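Local coordinates for 3-oxosteroid 1-dehydrogenase (Sterolibacterium denitrificans, PDB 7P18), which probably catalyses the FAD-dependent 1,2-dehydrogenation of 3-oxosteroids, yielding 3-oxo-Delta(1)-steroids and passing the electrons to an acceptor, at residues 390-395 with 404-409; 325-328 with 333-336; 508-513 with 519-524; 87-92 with 550-555. All blocks are in the same frame, centred on the assembly; numbering follows the deposited sequence.

Contact 1: 390-395 with 404-409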
# COMPACT_ATOMS: atom_id res chain seq x y z
N LYS A 390 6.19 16.00 24.74
CA LYS A 390 5.68 17.05 23.82
C LYS A 390 5.25 16.40 22.49
O LYS A 390 4.18 16.75 21.97
CB LYS A 390 6.72 18.14 23.59
CG LYS A 390 6.24 19.17 22.57
CD LYS A 390 7.21 20.30 22.35
CE LYS A 390 6.68 21.33 21.39
NZ LYS A 390 7.51 22.55 21.43
N PHE A 391 6.06 15.48 21.96
CA PHE A 391 5.69 14.71 20.73
C PHE A 391 4.35 14.02 20.99
O PHE A 391 3.34 14.10 20.23
CB PHE A 391 6.82 13.75 20.38
CG PHE A 391 6.64 13.09 19.04
CD1 PHE A 391 5.67 12.12 18.85
CD2 PHE A 391 7.42 13.46 17.96
CE1 PHE A 391 5.48 11.53 17.60
CE2 PHE A 391 7.25 12.85 16.73
CZ PHE A 391 6.26 11.90 16.55
N ARG A 392 4.31 13.29 22.11
CA ARG A 392 3.13 12.50 22.53
C ARG A 392 1.88 13.36 22.53
O ARG A 392 0.84 12.91 22.02
CB ARG A 392 3.32 11.91 23.93
CG ARG A 392 2.16 11.04 24.38
CD ARG A 392 2.09 9.67 23.70
NE ARG A 392 0.85 9.03 24.11
CZ ARG A 392 -0.34 9.19 23.52
NH1 ARG A 392 -0.48 9.85 22.38
NH2 ARG A 392 -1.40 8.65 24.07
N TYR A 393 1.98 14.55 23.13
CA TYR A 393 0.83 15.49 23.25
C TYR A 393 0.39 15.97 21.86
O TYR A 393 -0.83 16.09 21.63
CB TYR A 393 1.20 16.69 24.13
CG TYR A 393 0.08 17.68 24.35
CD1 TYR A 393 -0.92 17.45 25.28
CD2 TYR A 393 0.02 18.85 23.61
CE1 TYR A 393 -1.94 18.37 25.49
CE2 TYR A 393 -0.99 19.77 23.79
CZ TYR A 393 -1.97 19.54 24.74
OH TYR A 393 -2.99 20.43 24.92
N ASN A 394 1.35 16.27 20.99
CA ASN A 394 1.10 16.97 19.70
C ASN A 394 0.69 16.04 18.55
O ASN A 394 -0.08 16.51 17.68
CB ASN A 394 2.28 17.85 19.32
CG ASN A 394 2.26 19.09 20.21
OD1 ASN A 394 3.04 19.21 21.14
ND2 ASN A 394 1.19 19.83 20.13
N TYR A 395 1.16 14.79 18.51
CA TYR A 395 1.22 14.03 17.23
C TYR A 395 0.64 12.64 17.36
O TYR A 395 0.71 12.05 18.43
CB TYR A 395 2.67 13.93 16.78
CG TYR A 395 3.37 15.24 16.54
CD1 TYR A 395 2.77 16.23 15.77
CD2 TYR A 395 4.63 15.48 17.02
CE1 TYR A 395 3.42 17.43 15.51
CE2 TYR A 395 5.28 16.68 16.80
CZ TYR A 395 4.67 17.66 16.03
OH TYR A 395 5.33 18.83 15.79
N GLN A 404 -3.21 15.24 23.42
CA GLN A 404 -4.14 16.39 23.59
C GLN A 404 -5.59 15.90 23.47
O GLN A 404 -6.43 16.42 24.22
CB GLN A 404 -3.75 17.54 22.66
CG GLN A 404 -4.24 17.49 21.22
CD GLN A 404 -3.84 18.76 20.49
OE1 GLN A 404 -4.21 19.87 20.88
NE2 GLN A 404 -3.05 18.61 19.43
N ILE A 405 -5.89 14.90 22.64
CA ILE A 405 -7.29 14.41 22.46
C ILE A 405 -7.49 13.01 23.06
O ILE A 405 -8.64 12.69 23.32
CB ILE A 405 -7.74 14.47 20.99
CG1 ILE A 405 -7.12 13.38 20.12
CG2 ILE A 405 -7.48 15.85 20.42
CD1 ILE A 405 -7.64 13.37 18.69
N GLN A 406 -6.45 12.19 23.27
CA GLN A 406 -6.57 10.79 23.78
C GLN A 406 -5.48 10.55 24.82
O GLN A 406 -4.30 10.53 24.48
CB GLN A 406 -6.48 9.78 22.63
CG GLN A 406 -5.89 8.41 22.99
CD GLN A 406 -5.19 7.69 21.86
OE1 GLN A 406 -5.80 7.29 20.88
NE2 GLN A 406 -3.89 7.46 22.01
N PRO A 407 -5.82 10.35 26.10
CA PRO A 407 -4.81 10.05 27.12
C PRO A 407 -4.28 8.62 26.95
O PRO A 407 -4.89 7.87 26.25
CB PRO A 407 -5.59 10.19 28.44
CG PRO A 407 -7.01 9.81 28.05
CD PRO A 407 -7.19 10.35 26.64
N ASP A 408 -3.15 8.32 27.58
CA ASP A 408 -2.50 6.99 27.59
C ASP A 408 -3.51 5.92 28.02
O ASP A 408 -4.23 6.14 29.02
CB ASP A 408 -1.26 7.01 28.47
CG ASP A 408 -0.13 7.86 27.94
OD1 ASP A 408 -0.24 8.31 26.78
OD2 ASP A 408 0.88 8.01 28.65
N ARG A 409 -3.62 4.83 27.26
CA ARG A 409 -4.53 3.71 27.60
C ARG A 409 -3.75 2.70 28.47
O ARG A 409 -2.67 2.24 28.03
CB ARG A 409 -5.09 3.11 26.31
CG ARG A 409 -6.20 2.11 26.54
CD ARG A 409 -6.77 1.45 25.29
NE ARG A 409 -7.08 2.36 24.19
CZ ARG A 409 -7.77 2.01 23.10
NH1 ARG A 409 -8.24 0.77 22.97
NH2 ARG A 409 -8.00 2.90 22.15
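Arg392 and Asp408 run antiparallel alongside each other with their flat ends nearly coplanar, the guanidinium and carboxylate planes 17° apart. The arginine grips side-on: NE lies 3.0 Å from Asp408 OD1, and NH2 reaches the same oxygen, so one carboxylate atom takes both bonds of the salt bridge. The other oxygen, OD2, is held by Tyr487 and Arg419, and Arg392 NH1 bonds to the carbonyl of Met401, which would restrict the rotation of both groups. Gln406 NE2 lies obliquely off the guanidinium, 3.4 Å from Arg392 NH2, two donors that do not bond. The contact folds the loop after helix 389-394 back on the last turn of that helix, at the protein surface and away from the cofactor and steroid sites. The tyrosine ring of Tyr393 stands across the side chain of Gln404. With CG anti to the backbone N (chi1 -178°), the ring lies over the start of the returning loop and takes Gln404 CB on one face, a CH-pi contact of 3.5 Å to the ring centroid. Beside it, Gln404 N donates to Tyr393 O at 3.1 Å.

Contact 2: 325-328 with 333-336; sequences SIHV and AQTG
The imidazole of His327 and the carboxamide of Gln334 meet with their planes 59° apart, the amide oxygen OE1 lying at the edge of the ring, near its plane. The closest approach between the two side chains is made by His327 CB, 3.4 Å from Gln334 OE1. A water joins the polar ends: it donates to Gln334 OE1 at 2.7 Å and is hydrogen-bonded to His327 ND1. At the other end of the amide, Gln334 NE2 donates to Ser325 OG at 3.0 Å, with the hydroxyl tilted 17° from the amide plane. The glutamine side chain thus runs along the backbone of 325-327, its CD over His327 CA. With Gln334 CG anti to the carbonyl carbon (chi1 -62°) and the chain extended beyond it, the amide can span from serine to histidine. Asp492 also accepts from NE2 and Trp292 O bonds Ser325 OG, so the buried Ser325 and Gln334 are held from several directions.

Beneath them the backbones form a short antiparallel hairpin. Ile326 and Thr335 are a hydrogen-bonded pair, with Ile326 N to Thr335 O at 2.8 Å and Thr335 N to Ile326 O at 2.9 Å; Ser325 and Gly336 form the next, non-hydrogen-bonded pair. Val328 CG2 rests 3.8 Å from Thr335 OG1. From the side-chain position of Gly336 it is about 6 Å to the bound FAD and about 8 Å to the steroid. Strand 320-326 also pairs with the long strand 486-502, whose Met489 and Arg490 touch Ile326 and His327, leaving the short strand 335-336 hydrogen-bonded to its other edge.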
# COMPACT_ATOMS: atom_id res chain seq x y z
N SER A 325 5.94 -1.43 11.21
CA SER A 325 4.56 -1.72 11.66
C SER A 325 4.51 -1.94 13.18
O SER A 325 5.55 -2.29 13.78
CB SER A 325 3.94 -2.91 10.94
OG SER A 325 4.53 -4.10 11.42
N ILE A 326 3.31 -1.75 13.73
CA ILE A 326 3.02 -1.71 15.20
C ILE A 326 1.92 -2.73 15.52
O ILE A 326 0.80 -2.65 14.96
CB ILE A 326 2.55 -0.31 15.62
CG1 ILE A 326 3.56 0.79 15.28
CG2 ILE A 326 2.16 -0.27 17.11
CD1 ILE A 326 4.89 0.63 15.90
N HIS A 327 2.21 -3.57 16.51
CA HIS A 327 1.25 -4.55 17.05
C HIS A 327 0.20 -3.76 17.84
O HIS A 327 0.59 -2.88 18.67
CB HIS A 327 1.96 -5.56 17.94
CG HIS A 327 1.01 -6.34 18.78
ND1 HIS A 327 0.18 -7.31 18.26
CD2 HIS A 327 0.73 -6.25 20.09
CE1 HIS A 327 -0.58 -7.77 19.23
NE2 HIS A 327 -0.26 -7.14 20.36
N VAL A 328 -1.05 -4.02 17.54
CA VAL A 328 -2.21 -3.55 18.33
C VAL A 328 -2.97 -4.75 18.87
O VAL A 328 -3.53 -5.53 18.10
CB VAL A 328 -3.14 -2.66 17.51
CG1 VAL A 328 -4.29 -2.14 18.36
CG2 VAL A 328 -2.34 -1.50 16.92
N ALA A 333 -4.16 -7.39 11.91
CA ALA A 333 -3.06 -6.77 11.14
C ALA A 333 -2.31 -5.77 12.02
O ALA A 333 -2.94 -5.18 12.89
CB ALA A 333 -3.64 -6.09 9.92
N GLN A 334 -1.01 -5.61 11.82
CA GLN A 334 -0.22 -4.53 12.45
C GLN A 334 -0.46 -3.22 11.68
O GLN A 334 -0.82 -3.24 10.50
CB GLN A 334 1.23 -4.97 12.61
CG GLN A 334 1.31 -6.19 13.52
CD GLN A 334 2.61 -6.36 14.24
OE1 GLN A 334 2.73 -7.23 15.10
NE2 GLN A 334 3.62 -5.61 13.83
N THR A 335 -0.31 -2.09 12.38
CA THR A 335 -0.52 -0.74 11.79
C THR A 335 0.79 -0.25 11.19
O THR A 335 1.84 -0.19 11.90
CB THR A 335 -1.03 0.25 12.84
OG1 THR A 335 -2.27 -0.26 13.31
CG2 THR A 335 -1.30 1.62 12.24
N GLY A 336 0.76 0.14 9.90
CA GLY A 336 1.97 0.71 9.29
C GLY A 336 2.17 2.16 9.70
O GLY A 336 1.17 2.89 9.88
O HOH W 1 0.69 -8.75 15.95
O HOH W 2 -1.69 -6.04 15.59

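Contact 3: 508-513 with 519-524; sequences ARVLDE and EGLYCI
Tyr522 CG stands anti to its own carbonyl carbon (chi1 -61°), and Arg509 CG is placed likewise, which sends the two side chains off alongside one another. Arg509 CG thereby comes 3.5 Å from Tyr522 CE2, obliquely to the ring, and the guanidinium and ring planes stay 26° apart. Beyond this, Asp505 takes the arginine in a salt bridge, and a water accepts from Arg509 NH1 while donating to Glu519 OE1. Tyr522 OH bonds His556 of helix 543-559; a phenylalanine in its place would probably leave that histidine nitrogen without its mate. Strand 521-523 is the outermost strand of the five-stranded parallel sheet of the Rossmann-type FAD-binding fold, and strand 509-511 crosses it at 97°, touching through one non-hydrogen-bonded antiparallel pair, Arg509 with Tyr522. Flanking that pair, Cys523 N donates to Ala508 O at 2.9 Å, and Val510 N to Leu521 O at 3.0 Å. On the far side from the tyrosine, Val510 CG2 wedges between Leu521 CG and Cys523 CB, tightly so at 3.5 Å from the latter. Ala508 CB packs 4.0 Å from Ile524 CG2.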
# COMPACT_ATOMS: atom_id res chain seq x y z
N ALA A 508 1.14 -7.90 -19.61
CA ALA A 508 0.82 -8.67 -18.38
C ALA A 508 0.74 -10.17 -18.65
O ALA A 508 0.19 -10.91 -17.78
CB ALA A 508 -0.46 -8.15 -17.79
N ARG A 509 1.30 -10.65 -19.76
CA ARG A 509 1.31 -12.11 -20.04
C ARG A 509 2.33 -12.77 -19.14
O ARG A 509 3.47 -12.28 -19.01
CB ARG A 509 1.63 -12.37 -21.52
CG ARG A 509 0.50 -11.91 -22.42
CD ARG A 509 0.66 -12.43 -23.85
NE ARG A 509 1.80 -11.81 -24.49
CZ ARG A 509 2.15 -12.02 -25.76
NH1 ARG A 509 1.45 -12.84 -26.52
NH2 ARG A 509 3.21 -11.39 -26.25
N VAL A 510 1.94 -13.88 -18.51
CA VAL A 510 2.91 -14.65 -17.72
C VAL A 510 3.95 -15.28 -18.66
O VAL A 510 3.56 -15.94 -19.65
CB VAL A 510 2.22 -15.66 -16.80
CG1 VAL A 510 3.22 -16.52 -16.07
CG2 VAL A 510 1.29 -14.94 -15.84
N LEU A 511 5.22 -15.20 -18.29
CA LEU A 511 6.35 -15.79 -19.03
C LEU A 511 6.87 -17.05 -18.33
O LEU A 511 6.96 -17.08 -17.08
CB LEU A 511 7.47 -14.75 -19.15
CG LEU A 511 7.06 -13.41 -19.80
CD1 LEU A 511 8.23 -12.47 -19.96
CD2 LEU A 511 6.43 -13.62 -21.17
N ASP A 512 7.29 -18.04 -19.13
CA ASP A 512 7.93 -19.28 -18.61
C ASP A 512 9.44 -19.03 -18.46
O ASP A 512 9.90 -17.90 -18.73
CB ASP A 512 7.52 -20.46 -19.49
CG ASP A 512 8.17 -20.49 -20.87
OD1 ASP A 512 9.13 -19.72 -21.12
OD2 ASP A 512 7.68 -21.29 -21.67
N GLU A 513 10.20 -20.07 -18.11
CA GLU A 513 11.66 -19.96 -17.84
C GLU A 513 12.42 -19.59 -19.12
O GLU A 513 13.60 -19.15 -19.02
CB GLU A 513 12.14 -21.26 -17.18
CG GLU A 513 11.54 -21.50 -15.81
CD GLU A 513 11.99 -20.55 -14.70
OE1 GLU A 513 12.89 -19.73 -14.95
OE2 GLU A 513 11.42 -20.60 -13.57
N GLU A 519 0.24 -18.91 -23.10
CA GLU A 519 -0.99 -18.51 -23.80
C GLU A 519 -2.16 -18.64 -22.82
O GLU A 519 -2.23 -19.70 -22.19
CB GLU A 519 -1.28 -19.42 -24.99
CG GLU A 519 -0.22 -19.37 -26.07
CD GLU A 519 -0.09 -18.01 -26.73
OE1 GLU A 519 -1.14 -17.36 -26.93
OE2 GLU A 519 1.05 -17.60 -27.06
N GLY A 520 -3.01 -17.63 -22.77
CA GLY A 520 -4.24 -17.55 -21.96
C GLY A 520 -4.03 -17.03 -20.52
O GLY A 520 -5.04 -16.90 -19.80
N LEU A 521 -2.80 -16.79 -20.08
CA LEU A 521 -2.52 -16.46 -18.64
C LEU A 521 -1.88 -15.08 -18.52
O LEU A 521 -0.79 -14.85 -19.10
CB LEU A 521 -1.58 -17.49 -18.05
CG LEU A 521 -1.44 -17.44 -16.52
CD1 LEU A 521 -2.79 -17.72 -15.88
CD2 LEU A 521 -0.38 -18.41 -16.03
N TYR A 522 -2.54 -14.23 -17.75
CA TYR A 522 -2.12 -12.86 -17.42
C TYR A 522 -1.96 -12.78 -15.90
O TYR A 522 -2.57 -13.58 -15.17
CB TYR A 522 -3.15 -11.86 -17.92
CG TYR A 522 -3.32 -11.90 -19.42
CD1 TYR A 522 -4.08 -12.88 -20.03
CD2 TYR A 522 -2.68 -10.97 -20.24
CE1 TYR A 522 -4.21 -12.95 -21.42
CE2 TYR A 522 -2.83 -11.01 -21.62
CZ TYR A 522 -3.60 -11.99 -22.22
OH TYR A 522 -3.75 -12.00 -23.59
N CYS A 523 -1.21 -11.79 -15.43
CA CYS A 523 -0.95 -11.63 -13.99
C CYS A 523 -0.62 -10.17 -13.70
O CYS A 523 0.19 -9.57 -14.45
CB CYS A 523 0.17 -12.55 -13.57
SG CYS A 523 0.52 -12.51 -11.78
N ILE A 524 -1.25 -9.62 -12.66
CA ILE A 524 -1.17 -8.17 -12.34
C ILE A 524 -1.03 -8.00 -10.82
O ILE A 524 -1.37 -8.92 -10.07
CB ILE A 524 -2.39 -7.44 -12.91
CG1 ILE A 524 -3.67 -7.87 -12.18
CG2 ILE A 524 -2.52 -7.63 -14.41
CD1 ILE A 524 -4.87 -7.09 -12.57
O HOH W 3 -0.65 -14.41 -26.00

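Contact 4: 87-92 with 550-555; sequences LLAYLE and GFRAAN
Arg552 reaches from helix 543-559 across to Ala89 and Glu92 of helix 84-104. From CB, which points toward that helix, the chain runs on through CG and bends at chi3 (63°). CD is the first atom to arrive, 3.8 Å from Ala89 O and about as near to the methyl of the same residue. NE comes to 3.6 Å from Ala89 CB, and its hydrogen goes to the carbonyl of Lys506. Ala89 CB sits over the centre of the guanidinium, 3.6 Å from Arg552 CZ, so the methyl covers one face.

The contact joins two helices of the FAD-binding fold that lie far apart in sequence: their backbones stay apart, with Ala89 CA and Arg552 CA 8.4 Å from each other, and one long side chain spans the gap.

At the tip the two terminal nitrogens divide their work. NH1 donates to Glu92 OE1 at 3.1 Å in a salt bridge and also to Ser93 OG. The glutamate oxygen is met from above the carboxylate plane, 59° out of it, and the glutamate chain lies square to the arginine. NH2 pairs with Asp507 and gives a hydrogen to a water 3.0 Å away, which in turn donates to Glu92 OE1, making a second, water-mediated path to the carboxylate. Two carboxylates, Glu92 and Asp507, thus share one guanidinium. Replacing Arg552 by an alanine is likely to leave them without the positive group they share and to take the guanidinium off the methyl of Ala89. Elsewhere on helix 543-559, Phe551 and Ala554 pack on helix 17-28.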
# COMPACT_ATOMS: atom_id res chain seq x y z
N LEU A 87 8.46 -0.70 -18.69
CA LEU A 87 8.48 0.71 -18.22
C LEU A 87 7.78 1.60 -19.25
O LEU A 87 6.96 2.46 -18.84
CB LEU A 87 9.91 1.19 -18.02
CG LEU A 87 10.78 0.37 -17.06
CD1 LEU A 87 12.13 1.02 -16.95
CD2 LEU A 87 10.14 0.28 -15.70
N LEU A 88 8.08 1.42 -20.55
CA LEU A 88 7.42 2.23 -21.61
C LEU A 88 5.92 1.99 -21.55
O LEU A 88 5.15 2.94 -21.63
CB LEU A 88 7.97 1.84 -22.99
CG LEU A 88 9.47 2.07 -23.18
CD1 LEU A 88 9.94 1.45 -24.50
CD2 LEU A 88 9.81 3.54 -23.12
N ALA A 89 5.52 0.73 -21.42
CA ALA A 89 4.09 0.33 -21.41
C ALA A 89 3.38 0.97 -20.20
O ALA A 89 2.22 1.44 -20.34
CB ALA A 89 4.00 -1.16 -21.42
N TYR A 90 4.04 0.98 -19.04
CA TYR A 90 3.44 1.58 -17.82
C TYR A 90 3.16 3.07 -18.07
O TYR A 90 2.07 3.59 -17.76
CB TYR A 90 4.32 1.39 -16.58
CG TYR A 90 3.66 1.99 -15.37
CD1 TYR A 90 2.56 1.36 -14.80
CD2 TYR A 90 4.06 3.19 -14.82
CE1 TYR A 90 1.90 1.90 -13.69
CE2 TYR A 90 3.40 3.75 -13.74
CZ TYR A 90 2.32 3.09 -13.17
OH TYR A 90 1.66 3.59 -12.08
N LEU A 91 4.13 3.79 -18.61
CA LEU A 91 4.03 5.24 -18.82
C LEU A 91 3.01 5.55 -19.92
O LEU A 91 2.27 6.55 -19.79
CB LEU A 91 5.41 5.80 -19.13
CG LEU A 91 6.42 5.65 -18.01
CD1 LEU A 91 7.80 6.11 -18.46
CD2 LEU A 91 6.01 6.38 -16.74
N GLU A 92 2.94 4.70 -20.95
CA GLU A 92 1.91 4.83 -22.00
C GLU A 92 0.51 4.69 -21.40
O GLU A 92 -0.34 5.53 -21.68
CB GLU A 92 2.12 3.77 -23.08
CG GLU A 92 1.07 3.84 -24.18
CD GLU A 92 1.14 2.78 -25.25
OE1 GLU A 92 1.84 1.80 -25.07
OE2 GLU A 92 0.52 2.97 -26.28
N GLY A 550 -3.65 -4.28 -15.32
CA GLY A 550 -5.02 -4.82 -15.46
C GLY A 550 -5.68 -4.31 -16.72
O GLY A 550 -6.23 -5.12 -17.49
N PHE A 551 -5.58 -3.01 -16.94
CA PHE A 551 -6.05 -2.30 -18.16
C PHE A 551 -5.37 -2.91 -19.41
O PHE A 551 -6.11 -3.27 -20.39
CB PHE A 551 -5.78 -0.82 -17.94
CG PHE A 551 -6.25 0.12 -19.03
CD1 PHE A 551 -7.58 0.52 -19.09
CD2 PHE A 551 -5.35 0.67 -19.93
CE1 PHE A 551 -8.00 1.44 -20.04
CE2 PHE A 551 -5.76 1.62 -20.86
CZ PHE A 551 -7.09 1.96 -20.95
N ARG A 552 -4.04 -3.00 -19.42
CA ARG A 552 -3.28 -3.58 -20.56
C ARG A 552 -3.65 -5.05 -20.78
O ARG A 552 -3.72 -5.45 -21.95
CB ARG A 552 -1.78 -3.38 -20.42
CG ARG A 552 -1.33 -1.92 -20.50
CD ARG A 552 0.18 -1.80 -20.65
NE ARG A 552 0.65 -2.40 -21.90
CZ ARG A 552 0.88 -1.75 -23.06
NH1 ARG A 552 0.72 -0.44 -23.16
NH2 ARG A 552 1.30 -2.43 -24.12
N ALA A 553 -3.87 -5.86 -19.73
CA ALA A 553 -4.28 -7.27 -19.88
C ALA A 553 -5.60 -7.33 -20.66
O ALA A 553 -5.67 -8.12 -21.64
CB ALA A 553 -4.42 -7.99 -18.55
N ALA A 554 -6.61 -6.60 -20.21
CA ALA A 554 -7.95 -6.59 -20.83
C ALA A 554 -7.80 -6.13 -22.28
O ALA A 554 -8.34 -6.79 -23.18
CB ALA A 554 -8.89 -5.68 -20.10
N ASN A 555 -7.02 -5.09 -22.52
CA ASN A 555 -6.80 -4.54 -23.88
C ASN A 555 -6.18 -5.63 -24.76
O ASN A 555 -6.64 -5.81 -25.92
CB ASN A 555 -5.92 -3.28 -23.84
CG ASN A 555 -6.59 -2.07 -23.26
OD1 ASN A 555 -7.82 -2.03 -23.04
ND2 ASN A 555 -5.79 -1.05 -23.00
O HOH W 4 1.51 -0.51 -26.46

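Overall arrangement
Contacts 2 and 3 are buried and rest on backbone pairing, whereas contact 1 is a surface contact and contact 4 is partly buried, both held by an arginine-carboxylate salt bridge. Contacts 1 and 2 lie on one side of the chain's centre, 19 Å apart between centres, and contacts 3 and 4 on the other. Only the latter two touch: Tyr522 and Ala508 pack on Ala553, and Ile524 on Gly550, so helix 543-559 packs over the side of strand 521-523 that carries Tyr522 while Arg552 reaches helix 84-104. Contact 2 adds a polar cluster of Ser325 and Gln334 on one side of its hairpin; contact 3 adds apolar packing. Contacts 1 to 3 close short loops, all nested inside the long one closed by contact 4.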